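Phycocyanobilin lyase subunit beta (Nostoc sp. PCC 7120, PDB 5N3U) pairs with the alpha subunit CpcE to form a lyase that is probably required for chromophorylation of the CpcA protein of phycocyanin. Local coordinates at residues Thr36-Phe41 with Thr54-Leu59; Ser82-Ala87 with Arg111-Lys116; Thr141-Ser146 with Val159-Leu164. All blocks are in the same frame, centred on the assembly; numbering follows the deposited sequence.

Overall arrangement
The three contacts follow one another along a helical solenoid, with contacts 1 and 3 on opposite sides of the chain's centre, about 27 Å apart between centres. Both join consecutive helices as roughly antiparallel pairs packed by leucines. Contact 1, between 36-41 and 54-59, is partly buried, whereas contact 3, between 141-146 and 159-164, is buried. The centre of contact 2, 82-87 with 111-116, lies about 4 Å from the chain's centre, and this contact differs in kind: its helices run nearly parallel, and alanines bring them close. F41 and L56 of contact 1 pack on T85, while A115 packs on L142 and I145 of contact 3. Its R84, R112 and K116 hydrogen-bond to a subunit alpha chain.

Contact 1: Thr36-Phe41 with Thr54-Leu59; sequences TLIAVF and TALVQL
L37 and L56 form the centre of an entirely apolar contact between helices 34-40 and 46-59; no hydrogen bond crosses it. The two side chains slide past each other in opposite directions. L56 CG stands opposite the carbonyl carbon and beside the backbone N (chi1 -72°), which brings its fork astride the stem of L37: L37 CB lies 3.7 Å from L56 CD1 and 3.8 Å from L56 CD2. Beyond the stem, methyl meets methyl, L37 CD1 and L56 CD2 being 3.9 Å apart. The L37 fork also reaches A55 and L59: L37 CD2 rests on A55 CB at 3.9 Å, and L37 CD1 approaches L59 CD1 more loosely at 4.3 Å.

L56 CD1 is a shared methyl: besides L37 it meets I38 and F41. The I38 side chain crosses that of L56 at about a right angle and offers CG1 at 3.9 Å from L56 CD1. F41 comes from the direction opposite to L56, and its far ring atom CZ stops 3.6 Å from L56 CD1 in an oblique approach. One face of the same ring, near its rim, lies over L37 O and the CA of I38, so the phenyl packs against its own chain as well as the partner helix.

The short segment axes approach to 10.2 Å at 142°, an antiparallel helical hairpin whose separation is bridged by leucine side chains. Helix 76-89 packs against this pair: S82 and T85 touch F41, T85 also meets L56, and the Y81 ring lies against F41 with planes about 25° apart. I34, at the start of helix 34-40, adds to the packing on L56 and L59.

Contact 2: Ser82-Ala87 with Arg111-Lys116; sequences SIRTLA and RRAAAK
With chi1 at -59°, I83 keeps CG1 beside its own backbone N and holds CG2 on the side away from that nitrogen, where the methyl presses on A113 and A114. I83 CG2 lies 3.6 Å from A114 N and 3.8 Å from A114 CB, and it also touches A113 CB at 4.0 Å. The branch methyl therefore rests on the backbone of helix 108-118 as much as on its alanine side chains.

A113 CB points back at helix 76-89 and settles against the R84 main chain, 4.2 Å from R84 N. Small side chains permit a close approach: the CA atoms of R84 and A113 are 5.4 Å apart. One turn further on, A87 CB packs over A113 O at 4.0 Å, a van der Waals contact with the carbonyl.

The segment axes come within 8.5 Å and are inclined by only 10°, so the two helices run side by side in the same direction. Helix 95-104 intervenes in the chain, returning it for this parallel stacking, as is characteristic of HEAT-type alpha-solenoids. V97 and L98 of that helix pack on I83, while A101 and A102 pack on A114.

R84 CG is extended away from its backbone N (chi1 -166°), and the guanidinium passes obliquely by A113 CB. R84 NE donates to L276 O of a neighbouring subunit alpha chain, and the same L276 packs on A113. R112 NH2 and K116 NZ likewise hydrogen-bond to that alpha chain, at S238 OG and D273 O.

Contact 3: Thr141-Ser146 with Val159-Leu164; sequences TLLFIS and VGLQGL
L142 reaches across from helix 130-145 to lie directly on the backbone of helix 151-163 at G160. Its CD1 is 3.6 Å from G160 C and 3.7 Å from L161 N, while CD2 sits over G160 CA at 4.1 Å. Glycine, having no side chain, lets the leucine fork rest against the peptide itself. The torsion that sets CG opposite the carbonyl carbon and beside the backbone N (chi1 -75°) directs this fork at the partner helix.

Side chain meets side chain around the same leucine. L161 reaches back with CD2, which touches L142 CB at 3.6 Å, so each helix sends a leucine toward the stem or backbone of the other. The CD1 methyl of L142 that rests on G160 also meets L164 CD1 at 4.0 Å. L143 joins through its tip, CD2 lying 4.1 Å from L161 CD2, and the two side chains cross at about a right angle.

No hydrogen bond crosses between the segments; the polar link is within 141-146. S146 OG donates to L143 O at 2.7 Å, with an angle of 125° at the carbonyl oxygen and the donor tilted out of the carbonyl plane. The same OG is hydrogen-bonded to R177 NE, linking S146 to helix 171-184.

A115 of helix 108-118 packs on L142, and I174 of helix 171-184 on L164, so the pair is sandwiched between earlier and later helices. Segment axes 9.9 Å apart at 154° describe a near-antiparallel helical hairpin with an apolar interior, consistent with the HEAT-type alpha-solenoid to which this part of the chain belongs.

Contact 1: Thr36-Phe41 with Thr54-Leu59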
ATOM      1  N   THR B  36      16.630 -11.840 -14.162  1.00 34.21           N
ATOM      2  CA  THR B  36      16.459 -10.546 -14.818  1.00 33.30           C
ATOM      3  C   THR B  36      15.048 -10.330 -15.246  1.00 30.87           C
ATOM      4  O   THR B  36      14.516  -9.238 -15.076  1.00 32.85           O
ATOM      5  CB  THR B  36      17.456 -10.381 -16.018  1.00 37.41           C
ATOM      6  OG1 THR B  36      18.778 -10.504 -15.500  1.00 36.09           O
ATOM      7  CG2 THR B  36      17.360  -8.998 -16.647  1.00 35.27           C
ATOM      8  N   LEU B  37      14.413 -11.332 -15.820  1.00 27.05           N
ATOM      9  CA  LEU B  37      13.043 -11.168 -16.257  1.00 26.68           C
ATOM     10  C   LEU B  37      12.194 -10.778 -15.028  1.00 28.63           C
ATOM     11  O   LEU B  37      11.366  -9.883 -15.124  1.00 27.40           O
ATOM     12  CB  LEU B  37      12.457 -12.410 -16.921  1.00 27.11           C
ATOM     13  CG  LEU B  37      13.093 -12.697 -18.349  1.00 35.67           C
ATOM     14  CD1 LEU B  37      12.837 -14.103 -18.828  1.00 35.48           C
ATOM     15  CD2 LEU B  37      12.516 -11.752 -19.408  1.00 31.86           C
ATOM     16  N   ILE B  38      12.390 -11.500 -13.923  1.00 28.13           N
ATOM     17  CA  ILE B  38      11.577 -11.231 -12.704  1.00 27.74           C
ATOM     18  C   ILE B  38      11.849  -9.783 -12.244  1.00 24.21           C
ATOM     19  O   ILE B  38      10.913  -9.033 -11.884  1.00 25.33           O
ATOM     20  CB  ILE B  38      11.923 -12.275 -11.652  1.00 24.98           C
ATOM     21  CG1 ILE B  38      11.374 -13.606 -12.177  1.00 22.66           C
ATOM     22  CG2 ILE B  38      11.324 -11.892 -10.288  1.00 27.18           C
ATOM     23  CD1 ILE B  38      11.989 -14.719 -11.416  1.00 22.43           C
ATOM     24  N   ALA B  39      13.099  -9.365 -12.279  1.00 23.34           N
ATOM     25  CA  ALA B  39      13.474  -8.038 -11.823  1.00 27.45           C
ATOM     26  C   ALA B  39      12.788  -6.939 -12.662  1.00 26.84           C
ATOM     27  O   ALA B  39      12.535  -5.888 -12.155  1.00 30.38           O
ATOM     28  CB  ALA B  39      14.970  -7.867 -11.874  1.00 31.88           C
ATOM     29  N   VAL B  40      12.453  -7.215 -13.917  1.00 22.91           N
ATOM     30  CA  VAL B  40      11.767  -6.264 -14.755  1.00 25.58           C
ATOM     31  C   VAL B  40      10.432  -5.834 -14.121  1.00 25.96           C
ATOM     32  O   VAL B  40      10.004  -4.719 -14.341  1.00 27.06           O
ATOM     33  CB  VAL B  40      11.546  -6.777 -16.182  1.00 26.58           C
ATOM     34  CG1 VAL B  40      10.594  -5.895 -16.969  1.00 32.75           C
ATOM     35  CG2 VAL B  40      12.904  -6.868 -16.883  1.00 28.49           C
ATOM     36  N   PHE B  41       9.760  -6.716 -13.386  1.00 24.17           N
ATOM     37  CA  PHE B  41       8.445  -6.349 -12.815  1.00 21.49           C
ATOM     38  C   PHE B  41       8.548  -5.153 -11.857  1.00 22.08           C
ATOM     39  O   PHE B  41       7.604  -4.437 -11.644  1.00 22.64           O
ATOM     40  CB  PHE B  41       7.871  -7.507 -12.030  1.00 23.65           C
ATOM     41  CG  PHE B  41       7.657  -8.788 -12.764  1.00 22.90           C
ATOM     42  CD1 PHE B  41       7.430  -8.851 -14.158  1.00 25.51           C
ATOM     43  CD2 PHE B  41       7.604  -9.952 -12.037  1.00 20.48           C
ATOM     44  CE1 PHE B  41       7.147 -10.059 -14.762  1.00 26.50           C
ATOM     45  CE2 PHE B  41       7.348 -11.169 -12.638  1.00 24.21           C
ATOM     46  CZ  PHE B  41       7.126 -11.240 -14.011  1.00 24.21           C
ATOM     47  N   THR B  54       5.293 -12.754 -20.180  1.00 32.68           N
ATOM     48  CA  THR B  54       5.110 -13.679 -21.320  1.00 34.04           C
ATOM     49  C   THR B  54       6.310 -14.596 -21.534  1.00 29.89           C
ATOM     50  O   THR B  54       6.150 -15.805 -21.696  1.00 35.45           O
ATOM     51  CB  THR B  54       4.750 -12.882 -22.586  1.00 36.96           C
ATOM     52  OG1 THR B  54       3.543 -12.201 -22.290  1.00 37.58           O
ATOM     53  CG2 THR B  54       4.464 -13.833 -23.791  1.00 41.72           C
ATOM     54  N   ALA B  55       7.503 -14.036 -21.518  1.00 28.79           N
ATOM     55  CA  ALA B  55       8.703 -14.774 -21.569  1.00 29.59           C
ATOM     56  C   ALA B  55       8.800 -15.825 -20.465  1.00 39.97           C
ATOM     57  O   ALA B  55       9.217 -16.982 -20.707  1.00 32.63           O
ATOM     58  CB  ALA B  55       9.898 -13.842 -21.474  1.00 33.78           C
ATOM     59  N   LEU B  56       8.442 -15.454 -19.238  1.00 29.73           N
ATOM     60  CA  LEU B  56       8.547 -16.414 -18.167  1.00 29.63           C
ATOM     61  C   LEU B  56       7.579 -17.534 -18.367  1.00 25.16           C
ATOM     62  O   LEU B  56       7.920 -18.696 -18.129  1.00 30.94           O
ATOM     63  CB  LEU B  56       8.369 -15.742 -16.780  1.00 25.38           C
ATOM     64  CG  LEU B  56       9.585 -14.911 -16.467  1.00 27.45           C
ATOM     65  CD1 LEU B  56       9.303 -13.785 -15.462  1.00 30.16           C
ATOM     66  CD2 LEU B  56      10.760 -15.690 -15.956  1.00 25.94           C
ATOM     67  N   VAL B  57       6.392 -17.204 -18.792  1.00 28.53           N
ATOM     68  CA  VAL B  57       5.371 -18.184 -18.948  1.00 29.59           C
ATOM     69  C   VAL B  57       5.809 -19.183 -20.021  1.00 37.44           C
ATOM     70  O   VAL B  57       5.575 -20.366 -19.879  1.00 35.63           O
ATOM     71  CB  VAL B  57       4.063 -17.543 -19.341  1.00 30.97           C
ATOM     72  CG1 VAL B  57       3.014 -18.545 -19.738  1.00 31.91           C
ATOM     73  CG2 VAL B  57       3.460 -16.760 -18.199  1.00 34.48           C
ATOM     74  N   GLN B  58       6.474 -18.703 -21.071  1.00 38.59           N
ATOM     75  CA  GLN B  58       6.858 -19.617 -22.170  1.00 44.88           C
ATOM     76  C   GLN B  58       7.888 -20.550 -21.649  1.00 40.11           C
ATOM     77  O   GLN B  58       7.829 -21.711 -21.898  1.00 42.46           O
ATOM     78  CB  GLN B  58       7.362 -18.867 -23.403  1.00 50.20           C
ATOM     79  CG  GLN B  58       6.209 -18.348 -24.283  1.00 57.68           C
ATOM     80  CD  GLN B  58       6.625 -17.228 -25.255  1.00 69.91           C
ATOM     81  OE1 GLN B  58       7.831 -16.997 -25.475  1.00 72.80           O
ATOM     82  NE2 GLN B  58       5.630 -16.539 -25.869  1.00 77.59           N
ATOM     83  N   LEU B  59       8.798 -20.071 -20.831  1.00 39.40           N
ATOM     84  CA  LEU B  59       9.721 -20.973 -20.181  1.00 39.53           C
ATOM     85  C   LEU B  59       9.039 -22.018 -19.318  1.00 40.42           C
ATOM     86  O   LEU B  59       9.507 -23.093 -19.236  1.00 36.77           O
ATOM     87  CB  LEU B  59      10.708 -20.191 -19.338  1.00 42.10           C
ATOM     88  CG  LEU B  59      11.840 -19.449 -20.060  1.00 40.12           C
ATOM     89  CD1 LEU B  59      12.526 -18.420 -19.209  1.00 35.35           C
ATOM     90  CD2 LEU B  59      12.918 -20.445 -20.495  1.00 42.63           C
TER

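Contact 2: Ser82-Ala87 with Arg111-Lys116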
ATOM      1  N   SER B  82       4.408 -11.200 -10.557  1.00 19.48           N
ATOM      2  CA  SER B  82       4.881 -12.523 -10.145  1.00 20.15           C
ATOM      3  C   SER B  82       3.721 -13.487  -9.998  1.00 19.36           C
ATOM      4  O   SER B  82       3.747 -14.604 -10.486  1.00 19.67           O
ATOM      5  CB  SER B  82       5.667 -12.492  -8.868  1.00 20.30           C
ATOM      6  OG  SER B  82       6.885 -11.836  -9.047  1.00 23.05           O
ATOM      7  N   ILE B  83       2.706 -13.049  -9.297  1.00 19.71           N
ATOM      8  CA  ILE B  83       1.560 -13.880  -9.032  1.00 20.55           C
ATOM      9  C   ILE B  83       0.821 -14.214 -10.325  1.00 23.30           C
ATOM     10  O   ILE B  83       0.352 -15.321 -10.509  1.00 22.62           O
ATOM     11  CB  ILE B  83       0.627 -13.231  -8.050  1.00 20.14           C
ATOM     12  CG1 ILE B  83       1.362 -12.954  -6.710  1.00 20.18           C
ATOM     13  CG2 ILE B  83      -0.596 -14.136  -7.877  1.00 21.19           C
ATOM     14  CD1 ILE B  83       1.926 -14.177  -6.052  1.00 22.19           C
ATOM     15  N   ARG B  84       0.650 -13.224 -11.200  1.00 21.08           N
ATOM     16  CA  ARG B  84       0.005 -13.467 -12.469  1.00 23.22           C
ATOM     17  C   ARG B  84       0.774 -14.517 -13.347  1.00 22.41           C
ATOM     18  O   ARG B  84       0.183 -15.345 -14.028  1.00 24.19           O
ATOM     19  CB  ARG B  84      -0.227 -12.160 -13.221  1.00 27.77           C
ATOM     20  CG  ARG B  84      -1.209 -12.299 -14.407  1.00 39.96           C
ATOM     21  CD  ARG B  84      -1.711 -10.956 -14.967  1.00 45.13           C
ATOM     22  NE  ARG B  84      -1.991  -9.962 -13.909  1.00 46.54           N
ATOM     23  CZ  ARG B  84      -1.250  -8.910 -13.566  1.00 41.40           C
ATOM     24  NH1 ARG B  84      -0.092  -8.657 -14.121  1.00 47.63           N
ATOM     25  NH2 ARG B  84      -1.669  -8.101 -12.589  1.00 51.54           N
ATOM     26  N   THR B  85       2.073 -14.431 -13.326  1.00 20.40           N
ATOM     27  CA  THR B  85       2.929 -15.271 -14.059  1.00 21.34           C
ATOM     28  C   THR B  85       2.875 -16.673 -13.511  1.00 22.79           C
ATOM     29  O   THR B  85       2.684 -17.646 -14.275  1.00 21.03           O
ATOM     30  CB  THR B  85       4.330 -14.751 -13.990  1.00 21.09           C
ATOM     31  OG1 THR B  85       4.360 -13.428 -14.514  1.00 21.92           O
ATOM     32  CG2 THR B  85       5.252 -15.584 -14.783  1.00 24.30           C
ATOM     33  N   LEU B  86       2.973 -16.826 -12.207  1.00 20.20           N
ATOM     34  CA  LEU B  86       2.723 -18.145 -11.599  1.00 19.87           C
ATOM     35  C   LEU B  86       1.384 -18.716 -11.898  1.00 21.37           C
ATOM     36  O   LEU B  86       1.276 -19.926 -12.162  1.00 23.92           O
ATOM     37  CB  LEU B  86       2.896 -18.063 -10.061  1.00 20.26           C
ATOM     38  CG  LEU B  86       4.271 -17.914  -9.606  1.00 18.09           C
ATOM     39  CD1 LEU B  86       4.365 -17.294  -8.207  1.00 20.42           C
ATOM     40  CD2 LEU B  86       5.030 -19.223  -9.759  1.00 21.36           C
ATOM     41  N   ALA B  87       0.332 -17.889 -11.872  1.00 20.10           N
ATOM     42  CA  ALA B  87      -0.998 -18.352 -12.153  1.00 21.87           C
ATOM     43  C   ALA B  87      -1.057 -18.841 -13.634  1.00 25.65           C
ATOM     44  O   ALA B  87      -1.606 -19.871 -13.895  1.00 27.30           O
ATOM     45  CB  ALA B  87      -2.058 -17.233 -11.960  1.00 23.64           C
ATOM     46  N   ARG B 111      -4.199  -9.854  -4.967  1.00 18.75           N
ATOM     47  CA  ARG B 111      -5.207 -10.788  -4.544  1.00 18.51           C
ATOM     48  C   ARG B 111      -6.058 -11.343  -5.706  1.00 19.87           C
ATOM     49  O   ARG B 111      -6.407 -12.538  -5.700  1.00 19.97           O
ATOM     50  CB  ARG B 111      -6.113 -10.119  -3.492  1.00 21.02           C
ATOM     51  CG  ARG B 111      -5.377  -9.605  -2.252  1.00 21.70           C
ATOM     52  CD  ARG B 111      -6.285  -9.006  -1.184  1.00 23.15           C
ATOM     53  NE  ARG B 111      -7.024 -10.108  -0.595  1.00 21.66           N
ATOM     54  CZ  ARG B 111      -8.147  -9.986   0.082  1.00 24.87           C
ATOM     55  NH1 ARG B 111      -8.693  -8.791   0.336  1.00 27.30           N
ATOM     56  NH2 ARG B 111      -8.711 -11.079   0.520  1.00 26.16           N
ATOM     57  N   ARG B 112      -6.464 -10.478  -6.656  1.00 19.47           N
ATOM     58  CA  ARG B 112      -7.309 -10.903  -7.720  1.00 20.12           C
ATOM     59  C   ARG B 112      -6.582 -11.876  -8.599  1.00 20.47           C
ATOM     60  O   ARG B 112      -7.193 -12.854  -9.077  1.00 22.20           O
ATOM     61  CB  ARG B 112      -7.838  -9.747  -8.567  1.00 20.56           C
ATOM     62  CG  ARG B 112      -8.786  -8.802  -7.776  1.00 21.42           C
ATOM     63  CD  ARG B 112      -9.401  -7.724  -8.623  1.00 22.66           C
ATOM     64  NE  ARG B 112      -8.381  -6.885  -9.231  1.00 21.18           N
ATOM     65  CZ  ARG B 112      -8.178  -5.576  -8.948  1.00 21.45           C
ATOM     66  NH1 ARG B 112      -8.945  -4.911  -8.089  1.00 22.94           N
ATOM     67  NH2 ARG B 112      -7.193  -4.962  -9.521  1.00 20.05           N
ATOM     68  N   ALA B 113      -5.312 -11.601  -8.860  1.00 20.33           N
ATOM     69  CA  ALA B 113      -4.472 -12.475  -9.700  1.00 19.96           C
ATOM     70  C   ALA B 113      -4.332 -13.853  -9.071  1.00 22.10           C
ATOM     71  O   ALA B 113      -4.338 -14.846  -9.757  1.00 20.24           O
ATOM     72  CB  ALA B 113      -3.078 -11.852  -9.972  1.00 20.69           C
ATOM     73  N   ALA B 114      -4.223 -13.882  -7.742  1.00 17.70           N
ATOM     74  CA  ALA B 114      -4.056 -15.115  -7.026  1.00 18.65           C
ATOM     75  C   ALA B 114      -5.373 -15.932  -7.006  1.00 21.25           C
ATOM     76  O   ALA B 114      -5.345 -17.116  -7.255  1.00 21.89           O
ATOM     77  CB  ALA B 114      -3.592 -14.797  -5.646  1.00 17.41           C
ATOM     78  N   ALA B 115      -6.515 -15.258  -6.830  1.00 19.65           N
ATOM     79  CA  ALA B 115      -7.837 -15.854  -6.801  1.00 21.48           C
ATOM     80  C   ALA B 115      -8.126 -16.560  -8.116  1.00 21.87           C
ATOM     81  O   ALA B 115      -8.481 -17.733  -8.124  1.00 20.58           O
ATOM     82  CB  ALA B 115      -8.865 -14.777  -6.514  1.00 20.01           C
ATOM     83  N   LYS B 116      -7.901 -15.883  -9.211  1.00 22.80           N
ATOM     84  CA  LYS B 116      -8.016 -16.548 -10.506  1.00 25.05           C
ATOM     85  C   LYS B 116      -7.116 -17.741 -10.620  1.00 24.80           C
ATOM     86  O   LYS B 116      -7.556 -18.814 -11.044  1.00 27.21           O
ATOM     87  CB  LYS B 116      -7.761 -15.595 -11.640  1.00 26.71           C
ATOM     88  CG  LYS B 116      -8.032 -16.187 -13.032  1.00 31.38           C
ATOM     89  CD  LYS B 116      -7.816 -15.152 -14.131  1.00 30.59           C
ATOM     90  CE  LYS B 116      -8.175 -15.694 -15.495  1.00 33.05           C
ATOM     91  NZ  LYS B 116      -7.573 -14.782 -16.511  1.00 34.11           N
TER

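Contact 3: Thr141-Ser146 with Val159-Leu164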
ATOM      1  N   THR B 141      -9.707 -21.557   0.415  1.00 23.95           N
ATOM      2  CA  THR B 141      -9.293 -20.165   0.390  1.00 21.83           C
ATOM      3  C   THR B 141     -10.237 -19.343  -0.420  1.00 20.74           C
ATOM      4  O   THR B 141     -10.519 -18.206  -0.041  1.00 21.64           O
ATOM      5  CB  THR B 141      -7.860 -20.035  -0.177  1.00 23.47           C
ATOM      6  OG1 THR B 141      -7.008 -20.523   0.847  1.00 24.82           O
ATOM      7  CG2 THR B 141      -7.401 -18.601  -0.271  1.00 21.03           C
ATOM      8  N   LEU B 142     -10.656 -19.863  -1.563  1.00 22.01           N
ATOM      9  CA  LEU B 142     -11.578 -19.127  -2.396  1.00 21.26           C
ATOM     10  C   LEU B 142     -12.909 -18.881  -1.723  1.00 22.40           C
ATOM     11  O   LEU B 142     -13.510 -17.818  -1.899  1.00 24.14           O
ATOM     12  CB  LEU B 142     -11.793 -19.811  -3.706  1.00 21.71           C
ATOM     13  CG  LEU B 142     -10.657 -19.686  -4.708  1.00 20.69           C
ATOM     14  CD1 LEU B 142     -10.803 -20.679  -5.787  1.00 24.30           C
ATOM     15  CD2 LEU B 142     -10.642 -18.331  -5.357  1.00 21.36           C
ATOM     16  N   LEU B 143     -13.368 -19.848  -0.943  1.00 25.07           N
ATOM     17  CA  LEU B 143     -14.593 -19.660  -0.157  1.00 27.52           C
ATOM     18  C   LEU B 143     -14.408 -18.585   0.876  1.00 29.61           C
ATOM     19  O   LEU B 143     -15.280 -17.700   1.094  1.00 26.13           O
ATOM     20  CB  LEU B 143     -15.045 -20.968   0.508  1.00 28.63           C
ATOM     21  CG  LEU B 143     -15.427 -22.107  -0.417  1.00 31.87           C
ATOM     22  CD1 LEU B 143     -15.728 -23.387   0.388  1.00 33.20           C
ATOM     23  CD2 LEU B 143     -16.652 -21.744  -1.247  1.00 34.49           C
ATOM     24  N   PHE B 144     -13.258 -18.601   1.528  1.00 26.28           N
ATOM     25  CA  PHE B 144     -12.970 -17.544   2.464  1.00 27.34           C
ATOM     26  C   PHE B 144     -12.905 -16.142   1.853  1.00 29.66           C
ATOM     27  O   PHE B 144     -13.478 -15.180   2.418  1.00 27.13           O
ATOM     28  CB  PHE B 144     -11.710 -17.926   3.242  1.00 27.03           C
ATOM     29  CG  PHE B 144     -11.198 -16.890   4.150  1.00 25.71           C
ATOM     30  CD1 PHE B 144     -11.743 -16.757   5.389  1.00 24.28           C
ATOM     31  CD2 PHE B 144     -10.066 -16.147   3.835  1.00 30.09           C
ATOM     32  CE1 PHE B 144     -11.263 -15.843   6.259  1.00 29.25           C
ATOM     33  CE2 PHE B 144      -9.581 -15.161   4.740  1.00 29.33           C
ATOM     34  CZ  PHE B 144     -10.153 -15.046   5.963  1.00 26.32           C
ATOM     35  N   ILE B 145     -12.213 -15.974   0.722  1.00 23.89           N
ATOM     36  CA  ILE B 145     -12.107 -14.594   0.209  1.00 25.78           C
ATOM     37  C   ILE B 145     -13.380 -14.106  -0.482  1.00 27.41           C
ATOM     38  O   ILE B 145     -13.504 -12.924  -0.721  1.00 28.99           O
ATOM     39  CB  ILE B 145     -10.879 -14.365  -0.693  1.00 24.64           C
ATOM     40  CG1 ILE B 145     -10.926 -15.240  -1.925  1.00 25.03           C
ATOM     41  CG2 ILE B 145      -9.619 -14.692   0.101  1.00 24.45           C
ATOM     42  CD1 ILE B 145      -9.964 -14.753  -2.963  1.00 27.61           C
ATOM     43  N   SER B 146     -14.289 -15.024  -0.802  1.00 32.27           N
ATOM     44  CA  SER B 146     -15.593 -14.664  -1.413  1.00 31.32           C
ATOM     45  C   SER B 146     -16.482 -13.853  -0.494  1.00 36.32           C
ATOM     46  O   SER B 146     -17.492 -13.344  -0.935  1.00 35.57           O
ATOM     47  CB  SER B 146     -16.318 -15.917  -1.879  1.00 32.55           C
ATOM     48  OG  SER B 146     -16.884 -16.610  -0.770  1.00 34.43           O
ATOM     49  N   VAL B 159     -14.498 -16.374 -10.203  1.00 25.30           N
ATOM     50  CA  VAL B 159     -13.788 -16.892 -11.341  1.00 25.41           C
ATOM     51  C   VAL B 159     -12.895 -18.074 -10.941  1.00 28.64           C
ATOM     52  O   VAL B 159     -12.754 -19.075 -11.658  1.00 26.29           O
ATOM     53  CB  VAL B 159     -12.952 -15.816 -12.003  1.00 28.13           C
ATOM     54  CG1 VAL B 159     -12.113 -16.386 -13.159  1.00 30.46           C
ATOM     55  CG2 VAL B 159     -13.829 -14.658 -12.552  1.00 28.34           C
ATOM     56  N   GLY B 160     -12.241 -17.960  -9.780  1.00 29.92           N
ATOM     57  CA  GLY B 160     -11.433 -19.051  -9.292  1.00 25.96           C
ATOM     58  C   GLY B 160     -12.295 -20.282  -9.051  1.00 24.62           C
ATOM     59  O   GLY B 160     -11.964 -21.342  -9.488  1.00 27.08           O
ATOM     60  N   LEU B 161     -13.405 -20.087  -8.391  1.00 25.55           N
ATOM     61  CA  LEU B 161     -14.324 -21.155  -8.071  1.00 26.30           C
ATOM     62  C   LEU B 161     -14.828 -21.857  -9.299  1.00 29.29           C
ATOM     63  O   LEU B 161     -14.905 -23.089  -9.313  1.00 32.77           O
ATOM     64  CB  LEU B 161     -15.470 -20.679  -7.242  1.00 25.49           C
ATOM     65  CG  LEU B 161     -15.265 -20.265  -5.818  1.00 30.62           C
ATOM     66  CD1 LEU B 161     -16.510 -19.607  -5.243  1.00 33.01           C
ATOM     67  CD2 LEU B 161     -14.830 -21.390  -4.868  1.00 31.16           C
ATOM     68  N   GLN B 162     -15.099 -21.127 -10.358  1.00 28.74           N
ATOM     69  CA  GLN B 162     -15.537 -21.758 -11.580  1.00 31.27           C
ATOM     70  C   GLN B 162     -14.490 -22.628 -12.152  1.00 34.38           C
ATOM     71  O   GLN B 162     -14.764 -23.634 -12.814  1.00 35.15           O
ATOM     72  CB  GLN B 162     -15.877 -20.699 -12.619  1.00 36.08           C
ATOM     73  CG  GLN B 162     -16.660 -21.204 -13.838  1.00 36.64           C
ATOM     74  CD  GLN B 162     -16.823 -20.084 -14.876  1.00 40.18           C
ATOM     75  OE1 GLN B 162     -17.247 -18.994 -14.580  1.00 37.10           O
ATOM     76  NE2 GLN B 162     -16.422 -20.349 -16.074  1.00 46.61           N
ATOM     77  N   GLY B 163     -13.239 -22.212 -12.028  1.00 33.74           N
ATOM     78  CA  GLY B 163     -12.160 -23.047 -12.474  1.00 29.77           C
ATOM     79  C   GLY B 163     -12.067 -24.394 -11.812  1.00 30.97           C
ATOM     80  O   GLY B 163     -11.436 -25.298 -12.354  1.00 31.39           O
ATOM     81  N   LEU B 164     -12.627 -24.538 -10.629  1.00 27.88           N
ATOM     82  CA  LEU B 164     -12.595 -25.818  -9.985  1.00 34.35           C
ATOM     83  C   LEU B 164     -13.760 -26.809 -10.403  1.00 40.46           C
ATOM     84  O   LEU B 164     -13.940 -27.835  -9.776  1.00 38.97           O
ATOM     85  CB  LEU B 164     -12.554 -25.601  -8.473  1.00 33.19           C
ATOM     86  CG  LEU B 164     -11.277 -24.911  -7.898  1.00 28.44           C
ATOM     87  CD1 LEU B 164     -11.513 -24.547  -6.465  1.00 29.20           C
ATOM     88  CD2 LEU B 164     -10.080 -25.812  -7.950  1.00 30.24           C
TER